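Local coordinates for protein transcriptional regulator PA3341 (Pseudomonas aeruginosa, PDB 2FBH) that probably binds DNA as a winged-helix transcriptional regulator of the MarR family, and binds zinc ions, at residues A[33-38]-A[103-108]; A[41-46]-A[80-85]. All blocks are in the same frame, centred on the assembly; numbering follows the deposited sequence. Where two conformers were deposited one is given.

Both contacts are purely apolar and made by leucines and one valine, but they lie at different depths of the MarR fold. Contact 1 ties the loop 33-38 to helix 102-120 and is partly buried, with a single fully buried residue, L35, among its three. Contact 2 packs helix 39-48 against the start of the wing, and all four of its touching side chains are buried. The two share no segment, yet they meet: L105 CD2 of contact 1 lies 3.6 Å from L81 CD1 of contact 2, and L35 CD1 is 3.9 Å from L43 CD1. Together they form one continuous apolar patch that runs from the core toward the surface at L33.

Contact 1 (A[33-38]-A[103-108]); sequences LGLSQA and DVLIAD
L33 and L35 meet L105 where the loop between helices 11-29 and 39-48 of the winged helix-turn-helix fold of a MarR-family protein passes helix 102-120, the helix that follows the wing. The contact is apolar throughout, a single leucine of the helix serving two leucines of the loop.

In the first pair, both methyls of L33 lie against one methyl of L105: CD1 of L33 is 3.8 Å from L105 CD1, and CD2 of L33 is 3.9 Å from that same atom. The two side chains run alongside each other in opposite senses, so they overlap along their flanks. L105 reaches the loop because its CG stands anti to the backbone N (chi1 178°), which carries both methyls out from the helix.

G34, between the two loop leucines, takes a positive phi of 65°, a conformation that suits a residue without a side chain; the chain turns here while L33 and L35 both direct their side chains at the helix. L33 and L35 both also touch I109, one turn further along helix 102-120. L35 also packs on W40 and L76, consistent with its burial, whereas L33 is partly exposed and follows directly on H32, a zinc ligand. The second pair is end-on: L35 and L105 point at each other tip to tip, with L35 CD1 4.1 Å from L105 CD2.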
loop_
_atom_site.group_PDB
_atom_site.type_symbol
_atom_site.label_atom_id
_atom_site.label_comp_id
_atom_site.label_asym_id
_atom_site.label_seq_id
_atom_site.Cartn_x
_atom_site.Cartn_y
_atom_site.Cartn_z
ATOM N N LEU A 33 -16.738 10.909 -7.015
ATOM C CA LEU A 33 -16.040 11.866 -7.901
ATOM C C LEU A 33 -15.630 11.213 -9.216
ATOM O O LEU A 33 -15.163 11.907 -10.127
ATOM C CB LEU A 33 -14.812 12.518 -7.183
ATOM C CG LEU A 33 -15.206 13.286 -5.941
ATOM C CD1 LEU A 33 -13.942 13.716 -5.224
ATOM C CD2 LEU A 33 -16.052 14.537 -6.206
ATOM N N GLY A 34 -15.811 9.897 -9.299
ATOM C CA GLY A 34 -15.481 9.126 -10.549
ATOM C C GLY A 34 -13.988 9.142 -10.864
ATOM O O GLY A 34 -13.566 8.999 -12.028
ATOM N N LEU A 35 -13.147 9.288 -9.842
ATOM C CA LEU A 35 -11.702 9.371 -10.100
ATOM C C LEU A 35 -11.095 8.053 -9.769
ATOM O O LEU A 35 -10.489 7.882 -8.678
ATOM C CB LEU A 35 -11.055 10.390 -9.186
ATOM C CG LEU A 35 -11.428 11.829 -9.472
ATOM C CD1 LEU A 35 -11.121 12.716 -8.281
ATOM C CD2 LEU A 35 -10.682 12.255 -10.718
ATOM N N SER A 36 -11.201 7.141 -10.720
ATOM C CA SER A 36 -10.929 5.751 -10.522
ATOM C C SER A 36 -9.452 5.498 -10.623
ATOM O O SER A 36 -8.675 6.385 -11.025
ATOM C CB SER A 36 -11.594 4.978 -11.664
ATOM O OG SER A 36 -12.952 5.403 -11.916
ATOM N N GLN A 37 -9.083 4.253 -10.371
ATOM C CA GLN A 37 -7.695 3.870 -10.124
ATOM C C GLN A 37 -7.095 4.914 -9.179
ATOM O O GLN A 37 -7.839 5.556 -8.364
ATOM C CB GLN A 37 -6.864 3.609 -11.407
ATOM C CG GLN A 37 -7.379 4.223 -12.730
ATOM C CD GLN A 37 -8.759 3.709 -13.174
ATOM O OE1 GLN A 37 -9.124 2.568 -12.934
ATOM N NE2 GLN A 37 -9.526 4.574 -13.799
ATOM N N ALA A 38 -5.789 5.098 -9.241
ATOM C CA ALA A 38 -5.222 5.943 -8.202
ATOM C C ALA A 38 -5.581 7.448 -8.361
ATOM O O ALA A 38 -5.130 8.259 -7.589
ATOM C CB ALA A 38 -3.699 5.712 -8.097
ATOM N N ASP A 103 -9.656 23.217 -9.100
ATOM C CA ASP A 103 -9.634 23.701 -7.690
ATOM C C ASP A 103 -10.883 23.359 -6.914
ATOM O O ASP A 103 -10.741 23.029 -5.720
ATOM C CB ASP A 103 -9.243 25.192 -7.519
ATOM C CG ASP A 103 -9.048 25.599 -6.001
ATOM O OD1 ASP A 103 -8.048 25.128 -5.359
ATOM O OD2 ASP A 103 -9.892 26.366 -5.450
ATOM N N VAL A 104 -12.089 23.421 -7.496
ATOM C CA VAL A 104 -13.243 23.028 -6.630
ATOM C C VAL A 104 -13.136 21.553 -6.307
ATOM O O VAL A 104 -13.547 21.110 -5.232
ATOM C CB VAL A 104 -14.720 23.382 -7.125
ATOM C CG1 VAL A 104 -14.973 24.892 -7.162
ATOM C CG2 VAL A 104 -15.059 22.729 -8.428
ATOM N N LEU A 105 -12.507 20.807 -7.214
ATOM C CA LEU A 105 -12.325 19.404 -6.994
ATOM C C LEU A 105 -11.322 19.125 -5.867
ATOM O O LEU A 105 -11.635 18.354 -4.952
ATOM C CB LEU A 105 -11.871 18.696 -8.290
ATOM C CG LEU A 105 -11.616 17.217 -8.107
ATOM C CD1 LEU A 105 -12.958 16.488 -7.672
ATOM C CD2 LEU A 105 -11.101 16.694 -9.460
ATOM N N ILE A 106 -10.120 19.674 -5.963
ATOM C CA ILE A 106 -9.108 19.494 -4.908
ATOM C C ILE A 106 -9.623 19.968 -3.564
ATOM O O ILE A 106 -9.342 19.317 -2.533
ATOM C CB ILE A 106 -7.853 20.312 -5.176
ATOM C CG1 ILE A 106 -7.185 19.850 -6.486
ATOM C CG2 ILE A 106 -6.867 20.222 -3.981
ATOM C CD1 ILE A 106 -6.813 18.522 -6.455
ATOM N N ALA A 107 -10.334 21.096 -3.537
ATOM C CA ALA A 107 -10.894 21.531 -2.234
ATOM C C ALA A 107 -11.764 20.422 -1.581
ATOM O O ALA A 107 -11.693 20.171 -0.346
ATOM C CB ALA A 107 -11.694 22.790 -2.435
ATOM N N ASP A 108 -12.636 19.797 -2.383
ATOM C CA ASP A 108 -13.459 18.734 -1.896
ATOM C C ASP A 108 -12.661 17.511 -1.478
ATOM O O ASP A 108 -12.956 16.940 -0.460
ATOM C CB ASP A 108 -14.561 18.341 -2.916
ATOM C CG ASP A 108 -15.598 19.453 -3.101
ATOM O OD1 ASP A 108 -15.602 20.399 -2.290
ATOM O OD2 ASP A 108 -16.380 19.409 -4.082
#

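Contact 2 (A[41-46]-A[80-85]); sequences LVLLHL and GLVRRL
This is a buried apolar contact in the winged helix-turn-helix domain, where L43 and L46 of helix 39-48 pack against L81 and V82 at the entrance to the first strand of the wing. The backbones stay well apart, with the CA atoms of L43 and L81 8.3 Å from each other, and branched side chains fill the gap.

L46 makes the closest approach, its CD1 lying 3.6 Å from V82 CG1, and the two side chains cross at about a right angle. V82 brings CG1 there by placing it beside its backbone N, anti to the carbonyl carbon (chi1 -58°). The short, beta-branched valine suits the first residue of a strand, where it faces helix 39-48. L43 sits one turn earlier and divides its methyls between two partners: CD1 is 4.2 Å from L81 CD1, and CD2 is 4.2 Å from V82 CG1. L43 leaves the helix aimed to one side of segment 80-85, but the end of its side chain swings nearer and crosses L81 almost perpendicularly.

G80 prepares the turn into the strand: its positive phi closes helix 66-78 with a Schellman motif, a place that favours glycine. Nearby on helix 39-48, H45 binds zinc together with H49, and its ND1 is hydrogen-bonded to S61 OG.

Strand 82-85 pairs antiparallel with strand 95-98, helix 102-120 supplies L105 to both L43 and L81, and L76 of helix 66-78 packs on L81.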
loop_
_atom_site.group_PDB
_atom_site.type_symbol
_atom_site.label_atom_id
_atom_site.label_comp_id
_atom_site.label_asym_id
_atom_site.label_seq_id
_atom_site.Cartn_x
_atom_site.Cartn_y
_atom_site.Cartn_z
ATOM N N LEU A 41 -5.476 10.318 -5.926
ATOM C CA LEU A 41 -4.234 10.326 -5.127
ATOM C C LEU A 41 -3.082 11.092 -5.822
ATOM O O LEU A 41 -2.244 11.686 -5.177
ATOM C CB LEU A 41 -3.836 8.889 -4.822
ATOM C CG LEU A 41 -3.024 8.513 -3.582
ATOM C CD1 LEU A 41 -1.569 8.389 -3.942
ATOM C CD2 LEU A 41 -3.213 9.501 -2.422
ATOM N N VAL A 42 -3.087 11.076 -7.152
ATOM C CA VAL A 42 -2.281 11.978 -7.955
ATOM C C VAL A 42 -2.695 13.443 -7.716
ATOM O O VAL A 42 -1.834 14.247 -7.411
ATOM C CB VAL A 42 -2.331 11.556 -9.471
ATOM C CG1 VAL A 42 -1.627 12.590 -10.340
ATOM C CG2 VAL A 42 -1.659 10.134 -9.659
ATOM N N LEU A 43 -4.011 13.777 -7.830
ATOM C CA LEU A 43 -4.560 15.091 -7.537
ATOM C C LEU A 43 -4.197 15.529 -6.140
ATOM O O LEU A 43 -3.762 16.648 -5.914
ATOM C CB LEU A 43 -6.079 15.050 -7.628
ATOM C CG LEU A 43 -6.603 14.972 -9.061
ATOM C CD1 LEU A 43 -8.129 15.125 -9.026
ATOM C CD2 LEU A 43 -5.981 16.145 -10.009
ATOM N N LEU A 44 -4.334 14.599 -5.192
ATOM C CA LEU A 44 -4.098 14.999 -3.801
ATOM C C LEU A 44 -2.638 15.391 -3.669
ATOM O O LEU A 44 -2.343 16.425 -3.081
ATOM C CB LEU A 44 -4.414 13.846 -2.883
ATOM C CG LEU A 44 -5.228 14.172 -1.681
ATOM C CD1 LEU A 44 -4.973 13.070 -0.673
ATOM C CD2 LEU A 44 -4.992 15.598 -1.155
ATOM N N HIS A 45 -1.729 14.608 -4.253
ATOM C CA HIS A 45 -0.319 14.907 -4.150
ATOM C C HIS A 45 0.090 16.185 -4.897
ATOM O O HIS A 45 0.940 16.957 -4.429
ATOM C CB HIS A 45 0.480 13.705 -4.574
ATOM C CG HIS A 45 0.467 12.597 -3.545
ATOM N ND1 HIS A 45 1.621 12.105 -2.960
ATOM C CD2 HIS A 45 -0.560 11.928 -2.959
ATOM C CE1 HIS A 45 1.307 11.137 -2.106
ATOM N NE2 HIS A 45 -0.010 11.013 -2.086
ATOM N N LEU A 46 -0.557 16.449 -6.032
ATOM C CA LEU A 46 -0.342 17.712 -6.714
ATOM C C LEU A 46 -0.791 18.876 -5.868
ATOM O O LEU A 46 -0.170 19.943 -5.875
ATOM C CB LEU A 46 -1.109 17.718 -8.063
ATOM C CG LEU A 46 -0.402 16.901 -9.111
ATOM C CD1 LEU A 46 -1.375 16.807 -10.350
ATOM C CD2 LEU A 46 0.906 17.520 -9.544
ATOM N N GLY A 80 -9.435 17.706 -18.087
ATOM C CA GLY A 80 -9.057 19.106 -17.934
ATOM C C GLY A 80 -8.573 19.461 -16.511
ATOM O O GLY A 80 -8.657 20.622 -16.104
ATOM N N LEU A 81 -8.091 18.461 -15.780
ATOM C CA LEU A 81 -7.664 18.656 -14.369
ATOM C C LEU A 81 -6.157 18.930 -14.248
ATOM O O LEU A 81 -5.673 19.573 -13.264
ATOM C CB LEU A 81 -8.078 17.457 -13.509
ATOM C CG LEU A 81 -9.588 17.238 -13.461
ATOM C CD1 LEU A 81 -9.929 15.877 -12.737
ATOM C CD2 LEU A 81 -10.374 18.409 -12.833
ATOM N N VAL A 82 -5.384 18.395 -15.197
ATOM C CA VAL A 82 -3.959 18.659 -15.214
ATOM C C VAL A 82 -3.477 19.086 -16.603
ATOM O O VAL A 82 -4.144 18.800 -17.584
ATOM C CB VAL A 82 -3.092 17.440 -14.802
ATOM C CG1 VAL A 82 -3.472 16.911 -13.311
ATOM C CG2 VAL A 82 -3.210 16.299 -15.740
ATOM N N ARG A 83 -2.322 19.752 -16.637
ATOM C CA ARG A 83 -1.549 20.012 -17.875
ATOM C C ARG A 83 -0.125 19.583 -17.662
ATOM O O ARG A 83 0.360 19.513 -16.497
ATOM C CB ARG A 83 -1.619 21.488 -18.261
ATOM C CG ARG A 83 -3.038 21.912 -18.584
ATOM C CD ARG A 83 -3.067 23.311 -19.039
ATOM N NE ARG A 83 -2.486 23.475 -20.387
ATOM C CZ ARG A 83 -2.100 24.653 -20.853
ATOM N NH1 ARG A 83 -1.562 24.781 -22.072
ATOM N NH2 ARG A 83 -2.222 25.694 -20.063
ATOM N N ARG A 84 0.534 19.202 -18.763
ATOM C CA ARG A 84 1.975 18.947 -18.728
ATOM C C ARG A 84 2.688 20.072 -19.456
ATOM O O ARG A 84 2.487 20.239 -20.669
ATOM C CB ARG A 84 2.255 17.606 -19.363
ATOM C CG ARG A 84 1.438 16.521 -18.719
ATOM C CD ARG A 84 1.594 15.345 -19.587
ATOM N NE ARG A 84 0.335 14.657 -19.750
ATOM C CZ ARG A 84 0.190 13.355 -19.595
ATOM N NH1 ARG A 84 1.245 12.633 -19.276
ATOM N NH2 ARG A 84 -0.996 12.783 -19.783
ATOM N N LEU A 85 3.493 20.839 -18.712
ATOM C CA LEU A 85 3.978 22.172 -19.111
ATOM C C LEU A 85 5.452 22.352 -18.750
ATOM O O LEU A 85 5.954 21.662 -17.878
ATOM C CB LEU A 85 3.184 23.300 -18.432
ATOM C CG LEU A 85 1.800 23.654 -18.995
ATOM C CD1 LEU A 85 1.067 24.675 -18.100
ATOM C CD2 LEU A 85 1.927 24.222 -20.400
#